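Local atomic coordinates of alpha,alpha-trehalose-phosphate synthase (UDP-forming) (PDB entry 5UOF), a protein that belongs to glycosyltransferase family 20, whose members have the GT-B fold of two Rossmann-like domains facing each other across a cleft. Residues 146-151 with 182-187; 178-183 with 210-215. All blocks are in the same frame, centred on the assembly; numbering follows the deposited sequence.

Contact 1: residues 146-151 with 182-187; sequences FAHALR and LVKFMC. With EDO (1,2-ethanediol), chain I.
Two helices that follow successive strands of the N-terminal Rossmann-like domain, 146-152 and 179-186, pack here through a histidine and a phenylalanine, H148 and F185. F185 CD1 and CE1 lie over one face of the H148 imidazole: F185 CD1 stands 3.5 Å from H148 CG, and F185 CE1 is 3.6 Å from H148 ND1. Because the ring planes are inclined at 46°, with centroids 4.9 Å apart, the pair is neither a parallel stack nor a T-shape. H148 has its CG anti to the backbone N (chi1 -175°), which carries the imidazole across the interface, where both of its nitrogens find partners in the ring plane. On one side ND1 forms a nearly straight hydrogen bond, 2.9 Å and 171°, to O2 of a 1,2-ethanediol molecule that probably came from the crystallisation liquor. On the other, NE2 is 2.8 Å from a water, which also makes a weak bond to K184 NZ. Partners at both nitrogens would restrain the rotation of the imidazole. A second water ties the backbones together, accepting from H148 N at 2.8 Å and donating to F185 O at 2.8 Å. No direct hydrogen bond joins the segments, and the 170 Å² buried between them comes mostly from H148 and F185. Beyond H148, F185 also packs on Y112 and L116 of helix 109-127, while R151 forms a salt bridge with D190. Such side-by-side helices, beside a parallel sheet whose strands 135-139, 159-162 and 191-194 run in succession, are characteristic of the Rossmann-like half of a GT-B glycosyltransferase.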
loop_
_atom_site.group_PDB
_atom_site.type_symbol
_atom_site.label_atom_id
_atom_site.label_comp_id
_atom_site.label_asym_id
_atom_site.label_seq_id
_atom_site.Cartn_x
_atom_site.Cartn_y
_atom_site.Cartn_z
ATOM N N PHE A 146 -13.930 -15.063 14.032
ATOM C CA PHE A 146 -14.834 -16.142 14.434
ATOM C C PHE A 146 -14.204 -17.048 15.493
ATOM O O PHE A 146 -14.865 -17.411 16.475
ATOM C CB PHE A 146 -15.253 -16.945 13.202
ATOM C CG PHE A 146 -16.470 -17.817 13.423
ATOM C CD1 PHE A 146 -17.751 -17.289 13.315
ATOM C CD2 PHE A 146 -16.327 -19.165 13.699
ATOM C CE1 PHE A 146 -18.871 -18.093 13.497
ATOM C CE2 PHE A 146 -17.437 -19.972 13.875
ATOM C CZ PHE A 146 -18.709 -19.436 13.773
ATOM N N ALA A 147 -12.939 -17.454 15.304
ATOM C CA ALA A 147 -12.280 -18.294 16.305
ATOM C C ALA A 147 -12.185 -17.596 17.649
ATOM O O ALA A 147 -12.394 -18.224 18.691
ATOM C CB ALA A 147 -10.882 -18.700 15.859
ATOM N N HIS A 148 -11.847 -16.307 17.654
ATOM C CA HIS A 148 -11.729 -15.601 18.924
ATOM C C HIS A 148 -13.056 -15.624 19.674
ATOM O O HIS A 148 -13.090 -15.850 20.889
ATOM C CB HIS A 148 -11.244 -14.167 18.681
ATOM C CG HIS A 148 -10.980 -13.412 19.944
ATOM N ND1 HIS A 148 -11.928 -12.610 20.542
ATOM C CD2 HIS A 148 -9.895 -13.380 20.752
ATOM C CE1 HIS A 148 -11.428 -12.093 21.648
ATOM N NE2 HIS A 148 -10.197 -12.547 21.801
ATOM N N ALA A 149 -14.163 -15.442 18.953
ATOM C CA ALA A 149 -15.477 -15.505 19.583
ATOM C C ALA A 149 -15.755 -16.903 20.127
ATOM O O ALA A 149 -16.302 -17.051 21.227
ATOM C CB ALA A 149 -16.551 -15.082 18.583
ATOM N N LEU A 150 -15.368 -17.940 19.376
ATOM C CA LEU A 150 -15.532 -19.305 19.873
ATOM C C LEU A 150 -14.688 -19.545 21.124
ATOM O O LEU A 150 -15.153 -20.176 22.084
ATOM C CB LEU A 150 -15.170 -20.312 18.777
ATOM C CG LEU A 150 -16.149 -20.470 17.609
ATOM C CD1 LEU A 150 -15.579 -21.394 16.548
ATOM C CD2 LEU A 150 -17.509 -20.994 18.074
ATOM N N ARG A 151 -13.446 -19.040 21.139
ATOM C CA ARG A 151 -12.603 -19.207 22.321
ATOM C C ARG A 151 -13.255 -18.567 23.542
ATOM O O ARG A 151 -13.248 -19.148 24.632
ATOM C CB ARG A 151 -11.213 -18.618 22.099
ATOM C CG ARG A 151 -10.443 -19.174 20.910
ATOM C CD ARG A 151 -10.189 -20.676 21.028
ATOM N NE ARG A 151 -9.355 -21.104 19.904
ATOM C CZ ARG A 151 -9.231 -22.356 19.476
ATOM N NH1 ARG A 151 -9.891 -23.345 20.072
ATOM N NH2 ARG A 151 -8.442 -22.615 18.437
ATOM N N LEU A 182 -7.176 -7.264 15.053
ATOM C CA LEU A 182 -7.404 -8.262 14.011
ATOM C C LEU A 182 -6.344 -9.348 14.058
ATOM O O LEU A 182 -6.652 -10.538 13.901
ATOM C CB LEU A 182 -7.426 -7.609 12.634
ATOM C CG LEU A 182 -8.591 -6.649 12.389
ATOM C CD1 LEU A 182 -8.464 -6.036 11.033
ATOM C CD2 LEU A 182 -9.920 -7.368 12.517
ATOM N N VAL A 183 -5.082 -8.959 14.259
ATOM C CA VAL A 183 -4.022 -9.958 14.308
ATOM C C VAL A 183 -4.165 -10.826 15.556
ATOM O O VAL A 183 -3.940 -12.043 15.506
ATOM C CB VAL A 183 -2.646 -9.273 14.209
ATOM C CG1 VAL A 183 -1.543 -10.238 14.584
ATOM C CG2 VAL A 183 -2.424 -8.731 12.784
ATOM N N LYS A 184 -4.584 -10.234 16.682
ATOM C CA LYS A 184 -4.927 -11.048 17.849
ATOM C C LYS A 184 -6.008 -12.076 17.512
ATOM O O LYS A 184 -5.904 -13.246 17.901
ATOM C CB LYS A 184 -5.380 -10.163 19.011
ATOM C CG LYS A 184 -5.745 -10.965 20.267
ATOM C CD LYS A 184 -6.230 -10.061 21.409
ATOM C CE LYS A 184 -7.531 -9.371 21.044
ATOM N NZ LYS A 184 -8.089 -8.566 22.167
ATOM N N PHE A 185 -7.056 -11.656 16.795
ATOM C CA PHE A 185 -8.092 -12.598 16.367
ATOM C C PHE A 185 -7.503 -13.733 15.543
ATOM O O PHE A 185 -7.876 -14.906 15.716
ATOM C CB PHE A 185 -9.155 -11.877 15.543
ATOM C CG PHE A 185 -9.950 -10.864 16.314
ATOM C CD1 PHE A 185 -10.054 -10.931 17.695
ATOM C CD2 PHE A 185 -10.624 -9.859 15.639
ATOM C CE1 PHE A 185 -10.803 -9.998 18.393
ATOM C CE2 PHE A 185 -11.370 -8.919 16.331
ATOM C CZ PHE A 185 -11.460 -8.990 17.706
ATOM N N MET A 186 -6.582 -13.404 14.642
ATOM C CA MET A 186 -5.986 -14.414 13.783
ATOM C C MET A 186 -5.160 -15.399 14.582
ATOM O O MET A 186 -5.045 -16.566 14.191
ATOM C CB MET A 186 -5.146 -13.732 12.709
ATOM C CG MET A 186 -6.030 -12.930 11.779
ATOM S SD MET A 186 -5.174 -12.014 10.506
ATOM C CE MET A 186 -4.536 -13.358 9.485
ATOM N N CYS A 187 -4.598 -14.968 15.703
ATOM C CA CYS A 187 -3.867 -15.895 16.559
ATOM C C CYS A 187 -4.774 -16.757 17.428
ATOM O O CYS A 187 -4.258 -17.604 18.156
ATOM C CB CYS A 187 -2.878 -15.133 17.442
ATOM S SG CYS A 187 -1.588 -14.338 16.467
HETATM C C1 EDO I . -15.717 -11.475 17.737
HETATM O O1 EDO I . -16.751 -10.696 18.336
HETATM C C2 EDO I . -14.476 -11.425 18.610
HETATM O O2 EDO I . -14.660 -12.214 19.793
HETATM O O HOH W 1 -10.660 -15.170 15.401
HETATM O O HOH W 2 -8.660 -11.518 23.860
#

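Contact 2: residues 178-183 with 210-215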
loop_
_atom_site.group_PDB
_atom_site.type_symbol
_atom_site.label_atom_id
_atom_site.label_comp_id
_atom_site.label_asym_id
_atom_site.label_seq_id
_atom_site.Cartn_x
_atom_site.Cartn_y
_atom_site.Cartn_z
ATOM N N PRO A 178 -8.005 -0.940 13.579
ATOM C CA PRO A 178 -7.888 -2.025 14.577
ATOM C C PRO A 178 -6.984 -3.193 14.165
ATOM O O PRO A 178 -7.223 -4.342 14.557
ATOM C CB PRO A 178 -9.342 -2.484 14.754
ATOM C CG PRO A 178 -9.945 -2.276 13.393
ATOM C CD PRO A 178 -9.316 -0.985 12.894
ATOM N N HIS A 179 -5.895 -2.900 13.447
ATOM C CA HIS A 179 -5.025 -3.959 12.929
ATOM C C HIS A 179 -4.481 -4.850 14.043
ATOM O O HIS A 179 -4.400 -6.071 13.878
ATOM C CB HIS A 179 -3.870 -3.344 12.132
ATOM C CG HIS A 179 -3.089 -2.312 12.886
ATOM N ND1 HIS A 179 -1.995 -2.623 13.668
ATOM C CD2 HIS A 179 -3.233 -0.969 12.956
ATOM C CE1 HIS A 179 -1.507 -1.514 14.195
ATOM N NE2 HIS A 179 -2.234 -0.495 13.771
ATOM N N ASP A 180 -4.086 -4.262 15.177
ATOM C CA ASP A 180 -3.554 -5.080 16.265
ATOM C C ASP A 180 -4.589 -6.081 16.765
ATOM O O ASP A 180 -4.266 -7.249 17.013
ATOM C CB ASP A 180 -3.071 -4.204 17.423
ATOM C CG ASP A 180 -2.582 -5.029 18.612
ATOM O OD1 ASP A 180 -1.458 -5.571 18.539
ATOM O OD2 ASP A 180 -3.327 -5.154 19.614
ATOM N N GLU A 181 -5.842 -5.646 16.910
ATOM C CA GLU A 181 -6.882 -6.558 17.382
ATOM C C GLU A 181 -7.199 -7.628 16.341
ATOM O O GLU A 181 -7.479 -8.782 16.696
ATOM C CB GLU A 181 -8.134 -5.765 17.745
ATOM C CG GLU A 181 -9.213 -6.596 18.425
ATOM C CD GLU A 181 -10.309 -5.745 19.029
ATOM O OE1 GLU A 181 -10.695 -6.003 20.191
ATOM O OE2 GLU A 181 -10.788 -4.822 18.343
ATOM N N LEU A 182 -7.176 -7.264 15.053
ATOM C CA LEU A 182 -7.404 -8.262 14.011
ATOM C C LEU A 182 -6.344 -9.348 14.058
ATOM O O LEU A 182 -6.652 -10.538 13.901
ATOM C CB LEU A 182 -7.426 -7.609 12.634
ATOM C CG LEU A 182 -8.591 -6.649 12.389
ATOM C CD1 LEU A 182 -8.464 -6.036 11.033
ATOM C CD2 LEU A 182 -9.920 -7.368 12.517
ATOM N N VAL A 183 -5.082 -8.959 14.259
ATOM C CA VAL A 183 -4.022 -9.958 14.308
ATOM C C VAL A 183 -4.165 -10.826 15.556
ATOM O O VAL A 183 -3.940 -12.043 15.506
ATOM C CB VAL A 183 -2.646 -9.273 14.209
ATOM C CG1 VAL A 183 -1.543 -10.238 14.584
ATOM C CG2 VAL A 183 -2.424 -8.731 12.784
ATOM N N ARG A 210 6.876 -6.418 15.124
ATOM C CA ARG A 210 6.197 -5.588 16.104
ATOM C C ARG A 210 6.276 -6.157 17.514
ATOM O O ARG A 210 5.618 -5.632 18.420
ATOM C CB ARG A 210 4.747 -5.373 15.682
ATOM C CG ARG A 210 4.642 -4.634 14.384
ATOM C CD ARG A 210 3.222 -4.476 13.976
ATOM N NE ARG A 210 2.460 -3.732 14.969
ATOM C CZ ARG A 210 2.413 -2.406 15.035
ATOM N NH1 ARG A 210 3.100 -1.676 14.163
ATOM N NH2 ARG A 210 1.683 -1.814 15.978
ATOM N N GLY A 211 7.079 -7.198 17.725
ATOM C CA GLY A 211 7.285 -7.722 19.062
ATOM C C GLY A 211 6.101 -8.458 19.640
ATOM O O GLY A 211 5.996 -8.586 20.861
ATOM N N ILE A 212 5.199 -8.947 18.795
ATOM C CA ILE A 212 4.024 -9.661 19.283
ATOM C C ILE A 212 4.350 -11.114 19.596
ATOM O O ILE A 212 3.815 -11.692 20.550
ATOM C CB ILE A 212 2.897 -9.531 18.250
ATOM C CG1 ILE A 212 2.482 -8.070 18.185
ATOM C CG2 ILE A 212 1.705 -10.437 18.587
ATOM C CD1 ILE A 212 1.675 -7.777 17.029
ATOM N N GLY A 213 5.234 -11.720 18.819
ATOM C CA GLY A 213 5.537 -13.114 19.030
ATOM C C GLY A 213 6.778 -13.521 18.274
ATOM O O GLY A 213 7.444 -12.703 17.635
ATOM N N THR A 214 7.072 -14.813 18.353
ATOM C CA THR A 214 8.320 -15.360 17.851
ATOM C C THR A 214 8.032 -16.628 17.068
ATOM O O THR A 214 7.060 -17.339 17.338
ATOM C CB THR A 214 9.285 -15.683 19.001
ATOM O OG1 THR A 214 8.621 -16.535 19.939
ATOM C CG2 THR A 214 9.724 -14.413 19.712
ATOM N N ALA A 215 8.890 -16.909 16.098
ATOM C CA ALA A 215 8.857 -18.182 15.399
ATOM C C ALA A 215 9.786 -19.152 16.118
ATOM O O ALA A 215 10.913 -18.793 16.471
ATOM C CB ALA A 215 9.273 -18.010 13.937
HETATM O O HOH W 3 0.607 -4.154 17.304
#
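R210 reaches from the end of helix 197-209 to H179 at the start of helix 179-186, and its side chain can be followed outward atom by atom. CB points toward the other segment, and CG and CD extend the chain without coming within 4.2 Å of it. A bend at chi3 (60°) then turns the guanidinium so that one face is presented to the histidine. NE lies 3.0 Å from a water, CZ is 4.1 Å from H179 CE1, and NH2 comes closest, 3.7 Å from that same carbon. The imidazole meets this face with its CE1 edge, NH2 lying near the ring plane; the two planes are 89° apart, so this is an edge-on approach and not a stack. NH2 also donates to the water at 2.9 Å, and the water in turn donates to D180 OD1 at 2.8 Å. D180 OD1 and R210 NH2 are 5.5 Å apart, so the opposite charges are bridged by the water instead of pairing directly. ND1 of H179 shares a hydrogen bond with Y206 OH, which ties it to helix 197-209. Beside this contact, I212 CD1 lies 4.1 Å from D180 OD1, and the I212 side chain also touches Y206, A223 and H224. Between R210 and I212, G211 has a positive phi of 72° and is the C' residue of a Schellman motif, with I212 N bonded back to I207 O. The arrangement is that of a Schellman-terminated helix leading into an edge strand, 213-215, its exit turn packed against the first turn of a neighbouring helix.

Overall arrangement
Contacts 1 and 2 lie about 12 Å apart, centre to centre, and both use helix 179-186; their segments overlap at L182 and V183. In chain order, helix 146-152 comes first, then helix 179-186, then the turn and strand 213-215. The first turn of the shared helix takes part in contact 2 and its later part in contact 1, so one short helix meets an earlier helix and a later turn. All of this belongs to the domain built on the ten-stranded mixed sheet, in which 213-215 is an outermost strand. Contact 1 joins neighbouring helices, whereas contact 2 extends the packing to the partly exposed periphery of that domain.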